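Local coordinates for folylpolyglutamate synthase protein FOLC (Mycobacterium tuberculosis, PDB 2VOR) that probably catalyses the ATP-dependent addition of L-glutamate to dihydropteroate and, successively, to tetrahydrofolate, giving dihydrofolate and folylpolyglutamates, with magnesium as cofactor, at residues A[378-383]-A[409-414]. Residues are numbered along the deposited sequence; the frame is centred on the assembly and turned at random.
Sequences VLSVLG and PRALDV
Ser380 reaches Leu412 through a water, and its OG lies beside the methyl of Ala411. This water lies 2.9 Å from Ser380 OG, accepts from the backbone N of Val381 and donates to the carbonyl O of Leu412. The same hydroxyl is hydrogen-bonded to the carbonyl O of Thr404, which ties it also to the residue just after strand 400-403. At Val381 the backbone takes over: the carbonyl O of Val381 receives the N-H of Leu412 at 2.9 Å (167° at the hydrogen). The Val381 side chain is left to pack on Val387 and Ile390 of helix 387-394; Leu412 touches Val387 too.

Leu382 bridges the backbone of Ala411, their CA atoms 4.1 Å apart. With CG of Leu382 beside the backbone N (chi1 -49°), the two methyls of Leu382 divide the work: CD2 lies against CA of Ala411 at 4.0 Å, whereas CD1 sits over one face of the Arg410 guanidinium, displaced toward its rim and 3.5 Å from NH1. A bend at chi3 (46°) folds the arginine chain back to this methyl. Gly383 closes the pairing, its N giving a 3.1 Å bond to the carbonyl O of Arg410.

These two backbone bonds flank a single beta bridge, joining loops that follow the neighbouring parallel strands 374-379 and 400-403 in the C-terminal glutamate-ligase domain of the Mur ligase type, near the magnesium-binding His354 and Asp200.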
loop_
_atom_site.group_PDB
_atom_site.type_symbol
_atom_site.label_atom_id
_atom_site.label_comp_id
_atom_site.label_asym_id
_atom_site.label_seq_id
_atom_site.Cartn_x
_atom_site.Cartn_y
_atom_site.Cartn_z
ATOM N N VAL A 378 14.617 -8.490 -11.219
ATOM C CA VAL A 378 13.666 -9.194 -12.034
ATOM C C VAL A 378 12.530 -8.220 -12.058
ATOM O O VAL A 378 12.123 -7.727 -11.005
ATOM C CB VAL A 378 13.269 -10.557 -11.399
ATOM C CG1 VAL A 378 12.001 -11.166 -12.064
ATOM C CG2 VAL A 378 14.421 -11.551 -11.499
ATOM N N LEU A 379 12.048 -7.865 -13.254
ATOM C CA LEU A 379 11.185 -6.699 -13.401
ATOM C C LEU A 379 9.910 -6.916 -14.239
ATOM O O LEU A 379 9.992 -7.349 -15.367
ATOM C CB LEU A 379 12.008 -5.554 -14.013
ATOM C CG LEU A 379 11.444 -4.163 -13.814
ATOM C CD1 LEU A 379 11.453 -3.779 -12.361
ATOM C CD2 LEU A 379 12.301 -3.177 -14.627
ATOM N N SER A 380 8.730 -6.594 -13.710
ATOM C CA SER A 380 7.600 -6.492 -14.593
ATOM C C SER A 380 6.774 -5.318 -14.138
ATOM O O SER A 380 6.519 -5.156 -12.944
ATOM C CB SER A 380 6.754 -7.743 -14.553
ATOM O OG SER A 380 5.713 -7.739 -15.541
ATOM N N VAL A 381 6.316 -4.523 -15.107
ATOM C CA VAL A 381 5.684 -3.261 -14.806
ATOM C C VAL A 381 4.323 -3.207 -15.549
ATOM O O VAL A 381 4.174 -3.837 -16.587
ATOM C CB VAL A 381 6.664 -2.080 -15.200
ATOM C CG1 VAL A 381 6.053 -0.741 -14.833
ATOM C CG2 VAL A 381 8.031 -2.226 -14.481
ATOM N N LEU A 382 3.335 -2.522 -14.983
ATOM C CA LEU A 382 2.083 -2.244 -15.658
ATOM C C LEU A 382 2.201 -1.012 -16.600
ATOM O O LEU A 382 2.996 -0.096 -16.356
ATOM C CB LEU A 382 0.944 -2.051 -14.629
ATOM C CG LEU A 382 0.834 -3.120 -13.541
ATOM C CD1 LEU A 382 -0.492 -2.959 -12.876
ATOM C CD2 LEU A 382 1.043 -4.558 -14.034
ATOM N N GLY A 383 1.401 -0.990 -17.669
ATOM C CA GLY A 383 1.518 0.049 -18.726
ATOM C C GLY A 383 1.077 1.465 -18.350
ATOM O O GLY A 383 1.312 2.403 -19.095
ATOM N N PRO A 409 -3.200 -8.841 -17.233
ATOM C CA PRO A 409 -3.608 -8.337 -18.564
ATOM C C PRO A 409 -3.241 -6.856 -18.806
ATOM O O PRO A 409 -3.258 -6.395 -19.933
ATOM C CB PRO A 409 -5.137 -8.495 -18.541
ATOM C CG PRO A 409 -5.488 -8.387 -17.090
ATOM C CD PRO A 409 -4.368 -9.131 -16.381
ATOM N N ARG A 410 -2.887 -6.143 -17.744
ATOM C CA ARG A 410 -2.522 -4.727 -17.793
ATOM C C ARG A 410 -0.995 -4.583 -17.802
ATOM O O ARG A 410 -0.465 -3.459 -17.800
ATOM C CB ARG A 410 -3.092 -3.996 -16.561
ATOM C CG ARG A 410 -4.586 -3.663 -16.550
ATOM C CD ARG A 410 -4.967 -2.987 -15.222
ATOM N NE ARG A 410 -4.005 -1.927 -14.836
ATOM C CZ ARG A 410 -3.846 -1.429 -13.596
ATOM N NH1 ARG A 410 -2.944 -0.475 -13.359
ATOM N NH2 ARG A 410 -4.570 -1.889 -12.581
ATOM N N ALA A 411 -0.278 -5.710 -17.795
ATOM C CA ALA A 411 1.182 -5.638 -17.844
ATOM C C ALA A 411 1.739 -5.172 -19.180
ATOM O O ALA A 411 1.177 -5.394 -20.258
ATOM C CB ALA A 411 1.830 -6.940 -17.426
ATOM N N LEU A 412 2.865 -4.505 -19.092
ATOM C CA LEU A 412 3.674 -4.164 -20.247
ATOM C C LEU A 412 4.263 -5.428 -20.862
ATOM O O LEU A 412 4.767 -6.304 -20.152
ATOM C CB LEU A 412 4.786 -3.257 -19.770
ATOM C CG LEU A 412 5.494 -2.215 -20.615
ATOM C CD1 LEU A 412 4.528 -1.250 -21.273
ATOM C CD2 LEU A 412 6.445 -1.472 -19.678
ATOM N N ASP A 413 4.202 -5.527 -22.193
ATOM C CA ASP A 413 4.738 -6.691 -22.897
ATOM C C ASP A 413 6.288 -6.736 -22.786
ATOM O O ASP A 413 6.945 -5.710 -22.688
ATOM C CB ASP A 413 4.250 -6.700 -24.364
ATOM C CG ASP A 413 4.228 -5.283 -24.968
ATOM O OD1 ASP A 413 3.808 -4.325 -24.238
ATOM O OD2 ASP A 413 4.639 -5.123 -26.154
ATOM N N VAL A 414 6.860 -7.934 -22.786
ATOM C CA VAL A 414 8.269 -8.113 -22.509
ATOM C C VAL A 414 9.118 -7.268 -23.438
ATOM O O VAL A 414 9.978 -6.556 -22.964
ATOM C CB VAL A 414 8.708 -9.590 -22.634
ATOM C CG1 VAL A 414 10.127 -9.747 -22.134
ATOM C CG2 VAL A 414 7.773 -10.532 -21.838
HETATM O O HOH W 1 5.990 -6.068 -17.894
#